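Local coordinates for tellurite resistance protein of COG3793 (Nostoc punctiforme, PDB 2OU3), which is of unknown mechanism but, as a TerB-family protein, probably takes part in tellurite resistance, and binds zinc and an indole carbaldehyde, at residues P24-S29 with D65-D70; Y32-L37 with K72-D77. All blocks are in the same frame, centred on the assembly; numbering follows the deposited sequence. Where two conformers were deposited one is given.

Interaction 1: residues P24-S29 with D65-D70; sequences PTNEDS and DWVIED. With I3A (1H-indole-3-carbaldehyde), chain E.
Asn-26 brings its CB obliquely to the NE1-CE2-CZ2 side of the Trp-66 indole, 3.8 Å from CZ2, and the same CB meets CG2 of Val-67 at 3.7 Å. That methyl is thus shared: it touches Asn-26 and also lies over the centre of one face of the Trp-66 ring, 3.5 Å above its plane. Trp-66 can fold back over its neighbour because its CG sits between the backbone N and carbonyl carbon (chi1 79°). In the Glu-27 conformer described, OE2 comes obliquely to within 3.8 Å of Trp-66 CZ2, the carboxylate plane turned 36° from the ring, and a water donates a hydrogen bond to this OE2 at 2.9 Å. The same water accepts from Trp-66 NE1 at 3.2 Å, with a weak bond from Asn-26 ND2. The amide oxygen OD1 of Asn-26 takes the backbone N-H of Ala-64. Thr-25 N-caps helix 26-41, its OG1 accepting from Asp-28 N at 3.1 Å. One turn on, Ser-29 OG donates to the aldehyde O of the bound indole carbaldehyde at 2.8 Å. This is helix-to-helix packing at a capped N-terminus, whose first turn also forms part of the ligand pocket in this all-helical TerB-family protein.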
ATOM      1  N   PRO A  24       8.760 -10.981   6.082  1.00 12.52           N
ATOM      2  CA  PRO A  24       9.851 -11.796   5.519  1.00 14.73           C
ATOM      3  C   PRO A  24      11.223 -11.334   6.006  1.00 15.65           C
ATOM      4  O   PRO A  24      11.422 -10.136   6.312  1.00 14.98           O
ATOM      5  CB  PRO A  24       9.723 -11.570   3.992  1.00 14.29           C
ATOM      6  CG  PRO A  24       8.279 -11.206   3.810  1.00 14.63           C
ATOM      7  CD  PRO A  24       7.971 -10.338   5.006  1.00 10.30           C
ATOM      8  N   THR A  25      12.166 -12.270   6.041  1.00 14.24           N
ATOM      9  CA  THR A  25      13.546 -11.940   6.358  1.00 14.17           C
ATOM     10  C   THR A  25      14.046 -10.951   5.325  1.00 14.15           C
ATOM     11  O   THR A  25      13.538 -10.921   4.182  1.00 11.80           O
ATOM     12  CB  THR A  25      14.432 -13.198   6.356  1.00 13.45           C
ATOM     13  OG1 THR A  25      14.374 -13.795   5.075  1.00 15.23           O
ATOM     14  CG2 THR A  25      13.964 -14.219   7.443  1.00 14.28           C
ATOM     15  N   ASN A  26      15.030 -10.147   5.705  1.00 13.82           N
ATOM     16  CA  ASN A  26      15.670  -9.271   4.708  1.00 13.48           C
ATOM     17  C   ASN A  26      16.227 -10.043   3.536  1.00 12.94           C
ATOM     18  O   ASN A  26      16.156  -9.567   2.385  1.00 12.61           O
ATOM     19  CB  ASN A  26      16.778  -8.432   5.307  1.00 13.15           C
ATOM     20  CG  ASN A  26      16.241  -7.364   6.223  1.00 13.43           C
ATOM     21  OD1 ASN A  26      15.405  -6.567   5.839  1.00 16.55           O
ATOM     22  ND2 ASN A  26      16.707  -7.365   7.451  1.00 14.32           N
ATOM     23  N   GLU A  27      16.784 -11.220   3.811  1.00 12.97           N
ATOM     24  CA  GLU A  27      17.307 -12.095   2.771  0.70 13.95           C
ATOM     25  C   GLU A  27      16.220 -12.462   1.739  1.00 13.33           C
ATOM     26  O   GLU A  27      16.433 -12.418   0.545  1.00 13.92           O
ATOM     27  CB  GLU A  27      17.890 -13.337   3.428  0.70 14.85           C
ATOM     28  CG  GLU A  27      19.220 -13.060   4.167  0.70 17.12           C
ATOM     29  CD  GLU A  27      19.076 -12.307   5.508  0.70 23.86           C
ATOM     30  OE1 GLU A  27      18.025 -12.435   6.166  0.70 11.35           O
ATOM     31  OE2 GLU A  27      20.045 -11.606   5.908  0.70 20.07           O
ATOM     32  N   ASP A  28      15.048 -12.851   2.236  1.00 11.68           N
ATOM     33  CA  ASP A  28      13.916 -13.171   1.374  1.00 11.76           C
ATOM     34  C   ASP A  28      13.393 -11.969   0.593  1.00 13.58           C
ATOM     35  O   ASP A  28      13.069 -12.100  -0.587  1.00 13.90           O
ATOM     36  CB  ASP A  28      12.769 -13.831   2.142  1.00 11.26           C
ATOM     37  CG  ASP A  28      12.933 -15.359   2.286  1.00 11.80           C
ATOM     38  OD1 ASP A  28      13.840 -15.950   1.636  1.00 16.27           O
ATOM     39  OD2 ASP A  28      12.108 -15.972   3.028  1.00 13.87           O
ATOM     40  N   SER A  29      13.321 -10.796   1.231  1.00 13.51           N
ATOM     41  CA  SER A  29      12.925  -9.592   0.506  1.00 11.64           C
ATOM     42  C   SER A  29      13.894  -9.336  -0.632  1.00 12.96           C
ATOM     43  O   SER A  29      13.483  -9.015  -1.758  1.00 13.41           O
ATOM     44  CB  SER A  29      12.839  -8.356   1.438  1.00 13.44           C
ATOM     45  OG  SER A  29      11.751  -8.468   2.362  1.00 15.42           O
ATOM     46  N   ASP A  65      18.670  -1.390   5.306  1.00 15.73           N
ATOM     47  CA  ASP A  65      19.321  -0.583   4.266  1.00 15.91           C
ATOM     48  C   ASP A  65      20.182  -1.382   3.304  1.00 15.28           C
ATOM     49  O   ASP A  65      20.257  -1.065   2.112  1.00 15.44           O
ATOM     50  CB  ASP A  65      20.225   0.484   4.879  1.00 17.16           C
ATOM     51  CG  ASP A  65      19.437   1.651   5.478  1.00 22.82           C
ATOM     52  OD1 ASP A  65      18.187   1.689   5.380  1.00 24.75           O
ATOM     53  OD2 ASP A  65      20.099   2.525   6.048  1.00 26.87           O
ATOM     54  N   TRP A  66      20.889  -2.385   3.824  1.00 13.97           N
ATOM     55  CA  TRP A  66      21.692  -3.216   2.943  1.00 13.69           C
ATOM     56  C   TRP A  66      20.903  -3.745   1.739  1.00 11.92           C
ATOM     57  O   TRP A  66      21.469  -3.910   0.658  1.00 13.28           O
ATOM     58  CB  TRP A  66      22.394  -4.379   3.677  1.00 14.12           C
ATOM     59  CG  TRP A  66      21.560  -5.613   4.018  1.00 11.46           C
ATOM     60  CD1 TRP A  66      21.062  -5.945   5.255  1.00 13.67           C
ATOM     61  CD2 TRP A  66      21.229  -6.713   3.150  1.00 13.13           C
ATOM     62  NE1 TRP A  66      20.416  -7.147   5.190  1.00 14.19           N
ATOM     63  CE2 TRP A  66      20.502  -7.645   3.917  1.00 13.34           C
ATOM     64  CE3 TRP A  66      21.460  -6.988   1.799  1.00 16.10           C
ATOM     65  CZ2 TRP A  66      19.998  -8.815   3.379  1.00 13.98           C
ATOM     66  CZ3 TRP A  66      20.970  -8.165   1.259  1.00 13.29           C
ATOM     67  CH2 TRP A  66      20.243  -9.062   2.047  1.00 17.37           C
ATOM     68  N   VAL A  67      19.621  -4.072   1.936  1.00 12.70           N
ATOM     69  CA  VAL A  67      18.845  -4.672   0.877  1.00 12.77           C
ATOM     70  C   VAL A  67      18.737  -3.706  -0.291  1.00 11.52           C
ATOM     71  O   VAL A  67      18.923  -4.085  -1.436  1.00 12.89           O
ATOM     72  CB  VAL A  67      17.449  -5.101   1.368  1.00 11.62           C
ATOM     73  CG1 VAL A  67      16.529  -5.668   0.180  1.00 10.34           C
ATOM     74  CG2 VAL A  67      17.582  -6.123   2.482  1.00 12.85           C
ATOM     75  N   ILE A  68      18.438  -2.446   0.001  1.00 13.79           N
ATOM     76  CA  ILE A  68      18.290  -1.434  -1.049  1.00 13.20           C
ATOM     77  C   ILE A  68      19.635  -1.063  -1.679  1.00 14.95           C
ATOM     78  O   ILE A  68      19.760  -0.974  -2.912  1.00 15.01           O
ATOM     79  CB  ILE A  68      17.559  -0.156  -0.517  1.00 13.31           C
ATOM     80  CG1 ILE A  68      16.198  -0.528   0.064  1.00 12.88           C
ATOM     81  CG2 ILE A  68      17.414   0.888  -1.636  1.00 17.20           C
ATOM     82  CD1 ILE A  68      15.229  -1.279  -0.875  1.00 15.17           C
ATOM     83  N   GLU A  69      20.655  -0.878  -0.858  1.00 15.33           N
ATOM     84  CA  GLU A  69      21.975  -0.573  -1.406  1.00 14.37           C
ATOM     85  C   GLU A  69      22.458  -1.666  -2.367  1.00 15.58           C
ATOM     86  O   GLU A  69      23.006  -1.401  -3.442  1.00 15.90           O
ATOM     87  CB  GLU A  69      22.976  -0.413  -0.286  1.00 16.65           C
ATOM     88  CG  GLU A  69      22.668   0.794   0.578  1.00 19.86           C
ATOM     89  CD  GLU A  69      22.911   2.125  -0.131  1.00 22.19           C
ATOM     90  OE1 GLU A  69      23.398   2.157  -1.292  1.00 27.11           O
ATOM     91  OE2 GLU A  69      22.578   3.153   0.495  1.00 35.77           O
ATOM     92  N   ASP A  70      22.205  -2.908  -1.982  1.00 14.04           N
ATOM     93  CA  ASP A  70      22.613  -4.065  -2.793  1.00 13.57           C
ATOM     94  C   ASP A  70      21.749  -4.214  -4.080  1.00 13.59           C
ATOM     95  O   ASP A  70      22.266  -4.606  -5.138  1.00 16.35           O
ATOM     96  CB  ASP A  70      22.584  -5.320  -1.911  1.00 12.78           C
ATOM     97  CG  ASP A  70      22.999  -6.563  -2.624  1.00 14.89           C
ATOM     98  OD1 ASP A  70      24.211  -6.789  -2.730  1.00 12.88           O
ATOM     99  OD2 ASP A  70      22.108  -7.346  -2.998  1.00 14.25           O
TER
HETATM  100  O   I3A E 163       9.626  -9.667   0.968  1.00 14.37           O
HETATM  101  C3' I3A E 163       8.633  -9.381   0.303  1.00 13.87           C
HETATM  102  C3  I3A E 163       7.898 -10.495  -0.345  1.00  7.99           C
HETATM  103  C2  I3A E 163       6.742 -10.336  -1.060  1.00  8.30           C
HETATM  104  N   I3A E 163       6.342 -11.583  -1.483  1.00 11.03           N
HETATM  105  C8  I3A E 163       7.196 -12.542  -1.071  1.00 11.37           C
HETATM  106  C9  I3A E 163       8.272 -11.912  -0.294  1.00 10.31           C
HETATM  107  C4  I3A E 163       9.288 -12.681   0.295  1.00 11.96           C
HETATM  108  C5  I3A E 163       9.279 -14.040   0.093  1.00 11.86           C
HETATM  109  C6  I3A E 163       8.258 -14.667  -0.640  1.00 12.27           C
HETATM  110  C7  I3A E 163       7.237 -13.917  -1.202  1.00 11.93           C
HETATM  111  O   HOH W   1      19.571  -9.223   7.446  1.00 20.05           O

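Interaction 2: residues Y32-L37 with K72-D77; sequences YMKSVL and KTYEAD. With I3A (1H-indole-3-carbaldehyde), chain E.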
ATOM      1  N   TYR A  32      13.458 -12.068  -3.398  1.00 15.01           N
ATOM      2  CA  TYR A  32      12.193 -11.773  -4.062  1.00 13.71           C
ATOM      3  C   TYR A  32      12.340 -10.612  -5.046  1.00 12.91           C
ATOM      4  O   TYR A  32      11.940 -10.727  -6.219  1.00 11.52           O
ATOM      5  CB  TYR A  32      11.129 -11.438  -3.034  1.00 12.69           C
ATOM      6  CG  TYR A  32       9.807 -10.937  -3.606  1.00 13.67           C
ATOM      7  CD1 TYR A  32       8.839 -11.824  -4.046  1.00 11.98           C
ATOM      8  CD2 TYR A  32       9.533  -9.574  -3.695  1.00 17.08           C
ATOM      9  CE1 TYR A  32       7.634 -11.373  -4.567  1.00 14.62           C
ATOM     10  CE2 TYR A  32       8.342  -9.118  -4.209  1.00 16.44           C
ATOM     11  CZ  TYR A  32       7.384 -10.004  -4.623  1.00 17.02           C
ATOM     12  OH  TYR A  32       6.191  -9.520  -5.113  1.00 14.44           O
HETATM   13  N   MSE A  33      12.938  -9.512  -4.600  1.00 13.97           N
HETATM   14  CA  MSE A  33      13.114  -8.327  -5.450  0.70 13.68           C
HETATM   15  C   MSE A  33      14.068  -8.581  -6.592  1.00 14.09           C
HETATM   16  O   MSE A  33      13.859  -8.086  -7.688  1.00 15.18           O
HETATM   17  CB  MSE A  33      13.593  -7.112  -4.661  0.70 14.36           C
HETATM   18  CG  MSE A  33      12.512  -6.440  -3.888  0.70 16.95           C
HETATM   19 SE   MSE A  33      10.997  -5.907  -4.991  0.53 19.65          SE
HETATM   20  CE  MSE A  33      11.914  -5.255  -6.448  0.70  9.29           C
ATOM     21  N   LYS A  34      15.135  -9.356  -6.346  1.00 13.93           N
ATOM     22  CA  LYS A  34      16.024  -9.758  -7.431  1.00 13.99           C
ATOM     23  C   LYS A  34      15.263 -10.550  -8.488  1.00 15.09           C
ATOM     24  O   LYS A  34      15.489 -10.390  -9.672  1.00 14.43           O
ATOM     25  CB  LYS A  34      17.240 -10.562  -6.915  1.00 15.31           C
ATOM     26  CG  LYS A  34      18.259  -9.649  -6.200  1.00 12.76           C
ATOM     27  CD  LYS A  34      19.357 -10.372  -5.447  1.00 14.01           C
ATOM     28  CE  LYS A  34      20.389  -9.367  -4.899  1.00 16.23           C
ATOM     29  NZ  LYS A  34      21.541 -10.012  -4.199  1.00 14.68           N
ATOM     30  N   SER A  35      14.346 -11.405  -8.050  1.00 13.14           N
ATOM     31  CA  SER A  35      13.531 -12.182  -8.974  1.00 14.02           C
ATOM     32  C   SER A  35      12.649 -11.252  -9.814  1.00 13.89           C
ATOM     33  O   SER A  35      12.495 -11.407 -11.027  1.00 14.98           O
ATOM     34  CB  SER A  35      12.652 -13.141  -8.183  1.00 13.19           C
ATOM     35  OG  SER A  35      13.462 -14.007  -7.449  1.00 10.57           O
ATOM     36  N   VAL A  36      12.060 -10.283  -9.134  1.00 12.53           N
ATOM     37  CA  VAL A  36      11.150  -9.333  -9.756  1.00 13.94           C
ATOM     38  C   VAL A  36      11.901  -8.539 -10.804  1.00 14.67           C
ATOM     39  O   VAL A  36      11.412  -8.385 -11.932  1.00 15.91           O
ATOM     40  CB  VAL A  36      10.519  -8.385  -8.704  1.00 12.51           C
ATOM     41  CG1 VAL A  36       9.895  -7.131  -9.388  1.00 13.96           C
ATOM     42  CG2 VAL A  36       9.476  -9.134  -7.845  1.00 14.30           C
ATOM     43  N   LEU A  37      13.091  -8.038 -10.446  1.00 15.33           N
ATOM     44  CA  LEU A  37      13.899  -7.276 -11.385  1.00 13.63           C
ATOM     45  C   LEU A  37      14.341  -8.123 -12.566  1.00 14.27           C
ATOM     46  O   LEU A  37      14.306  -7.654 -13.715  1.00 16.78           O
ATOM     47  CB  LEU A  37      15.135  -6.683 -10.706  1.00 11.88           C
ATOM     48  CG  LEU A  37      14.873  -5.627  -9.646  1.00 15.96           C
ATOM     49  CD1 LEU A  37      16.168  -5.292  -8.935  1.00 10.50           C
ATOM     50  CD2 LEU A  37      14.228  -4.396 -10.311  1.00 19.01           C
ATOM     51  N   LYS A  72      20.528  -1.589  -5.657  1.00 17.14           N
ATOM     52  CA  LYS A  72      21.011  -0.485  -6.499  1.00 19.89           C
ATOM     53  C   LYS A  72      22.126  -0.911  -7.446  1.00 20.08           C
ATOM     54  O   LYS A  72      22.123  -0.513  -8.602  1.00 20.34           O
ATOM     55  CB  LYS A  72      21.477   0.718  -5.662  1.00 21.16           C
ATOM     56  CG  LYS A  72      20.301   1.494  -5.077  1.00 21.97           C
ATOM     57  CD  LYS A  72      20.653   2.889  -4.602  1.00 25.99           C
ATOM     58  CE  LYS A  72      20.847   2.976  -3.100  1.00 36.11           C
ATOM     59  NZ  LYS A  72      20.276   4.249  -2.527  1.00 44.47           N
ATOM     60  N   THR A  73      23.046  -1.741  -6.958  1.00 19.49           N
ATOM     61  CA  THR A  73      24.201  -2.215  -7.743  1.00 20.56           C
ATOM     62  C   THR A  73      23.945  -3.554  -8.455  1.00 20.69           C
ATOM     63  O   THR A  73      24.768  -4.035  -9.241  1.00 21.16           O
ATOM     64  CB  THR A  73      25.423  -2.370  -6.827  1.00 23.23           C
ATOM     65  OG1 THR A  73      25.142  -3.342  -5.800  1.00 22.70           O
ATOM     66  CG2 THR A  73      25.775  -1.020  -6.170  1.00 27.38           C
ATOM     67  N   TYR A  74      22.791  -4.154  -8.205  1.00 19.40           N
ATOM     68  CA  TYR A  74      22.491  -5.452  -8.760  1.00 20.38           C
ATOM     69  C   TYR A  74      22.218  -5.372 -10.252  1.00 21.77           C
ATOM     70  O   TYR A  74      21.384  -4.587 -10.715  1.00 22.98           O
ATOM     71  CB  TYR A  74      21.285  -6.050  -8.078  1.00 15.28           C
ATOM     72  CG  TYR A  74      20.908  -7.455  -8.541  1.00 16.04           C
ATOM     73  CD1 TYR A  74      21.681  -8.553  -8.196  1.00 15.98           C
ATOM     74  CD2 TYR A  74      19.706  -7.689  -9.215  1.00 15.34           C
ATOM     75  CE1 TYR A  74      21.311  -9.844  -8.576  1.00 13.32           C
ATOM     76  CE2 TYR A  74      19.331  -8.976  -9.606  1.00 14.55           C
ATOM     77  CZ  TYR A  74      20.132 -10.042  -9.270  1.00 16.36           C
ATOM     78  OH  TYR A  74      19.774 -11.310  -9.638  1.00 17.79           O
ATOM     79  N   GLU A  75      22.928  -6.215 -10.976  1.00 24.64           N
ATOM     80  CA  GLU A  75      22.736  -6.397 -12.393  1.00 28.44           C
ATOM     81  C   GLU A  75      21.876  -7.645 -12.534  1.00 28.41           C
ATOM     82  O   GLU A  75      22.311  -8.765 -12.225  1.00 32.70           O
ATOM     83  CB  GLU A  75      24.085  -6.590 -13.092  1.00 29.65           C
ATOM     84  CG  GLU A  75      24.699  -5.286 -13.618  1.00 40.25           C
ATOM     85  CD  GLU A  75      24.088  -4.856 -14.955  1.00 49.56           C
ATOM     86  OE1 GLU A  75      22.973  -4.286 -14.953  1.00 56.35           O
ATOM     87  OE2 GLU A  75      24.727  -5.094 -16.008  1.00 58.62           O
ATOM     88  N   ALA A  76      20.646  -7.447 -12.972  1.00 28.77           N
ATOM     89  CA  ALA A  76      19.662  -8.514 -12.980  1.00 26.52           C
ATOM     90  C   ALA A  76      19.848  -9.367 -14.221  1.00 27.43           C
ATOM     91  O   ALA A  76      18.945  -9.470 -15.050  1.00 28.01           O
ATOM     92  CB  ALA A  76      18.254  -7.936 -12.924  1.00 26.02           C
ATOM     93  N   ASP A  77      21.016  -9.988 -14.319  1.00 26.60           N
ATOM     94  CA  ASP A  77      21.385 -10.782 -15.476  1.00 28.97           C
ATOM     95  C   ASP A  77      21.534 -12.264 -15.140  1.00 26.91           C
ATOM     96  O   ASP A  77      22.081 -13.026 -15.940  1.00 25.82           O
ATOM     97  CB  ASP A  77      22.714 -10.263 -16.064  1.00 30.70           C
ATOM     98  CG  ASP A  77      22.627  -8.813 -16.554  1.00 36.24           C
ATOM     99  OD1 ASP A  77      21.526  -8.364 -16.960  1.00 41.58           O
ATOM    100  OD2 ASP A  77      23.681  -8.132 -16.545  1.00 50.00           O
TER
HETATM  101  O   I3A E 163       9.626  -9.667   0.968  1.00 14.37           O
HETATM  102  C3' I3A E 163       8.633  -9.381   0.303  1.00 13.87           C
HETATM  103  C3  I3A E 163       7.898 -10.495  -0.345  1.00  7.99           C
HETATM  104  C2  I3A E 163       6.742 -10.336  -1.060  1.00  8.30           C
HETATM  105  N   I3A E 163       6.342 -11.583  -1.483  1.00 11.03           N
HETATM  106  C8  I3A E 163       7.196 -12.542  -1.071  1.00 11.37           C
HETATM  107  C9  I3A E 163       8.272 -11.912  -0.294  1.00 10.31           C
HETATM  108  C4  I3A E 163       9.288 -12.681   0.295  1.00 11.96           C
HETATM  109  C5  I3A E 163       9.279 -14.040   0.093  1.00 11.86           C
HETATM  110  C6  I3A E 163       8.258 -14.667  -0.640  1.00 12.27           C
HETATM  111  C7  I3A E 163       7.237 -13.917  -1.202  1.00 11.93           C
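With CG anti to its carbonyl carbon (chi1 -74°) and the chain extended from there on, Lys-34 runs its methylenes across the ring of Tyr-74, which comes to meet it with CG anti to the backbone N (chi1 -177°). The result is a CH-pi contact: Lys-34 CG stands 3.6 Å from the centroid of the Tyr-74 ring and 13° off its normal. Farther along, Lys-34 CE reaches Tyr-74 CD1 at 3.6 Å, so the aliphatic chain covers the ring from the hydroxyl end toward CG. Both polar ends find partners beyond the ring, Lys-34 NZ its salt-bridge partner in Asp-70 and Tyr-74 OH a hydrogen bond with Glu-78. Here the chain leaves helix 65-73 and passes along the flank of helix 26-41, with Ala-76 at the centre of an inverse gamma turn, inside the all-helical TerB-family region. Ala-76 CB packs on Leu-37 CB at 4.0 Å, and Leu-37 CD1 approaches Tyr-74 CD2 obliquely at 4.3 Å. Tyr-32 belongs instead to the ligand pocket: one ring face carries the indole carbaldehyde, whose N lies 3.4 Å from Tyr-32 CE1, while Val-36 CG2 lies against the opposite face, toward its rim.

How the interactions relate
Interactions 1 and 2 follow one another along helix 26-41: the start of this helix packs on helix 65-73, and its next turns pack on the chain that follows helix 65-73. Their centres are about 11 Å apart, and the two contacts are joined where Asp-70 OD2 of interaction 1 meets Lys-34 NZ of interaction 2 at 3.0 Å. Both also reach the bound indole carbaldehyde through helix 26-41: segment 24-29 holds its aldehyde oxygen and segment 32-37 supplies an aromatic face, while Asp-96 hydrogen-bonds both the ligand and Tyr-32 OH. A bound zinc ion lies about 11 Å from the side chain of Leu-37.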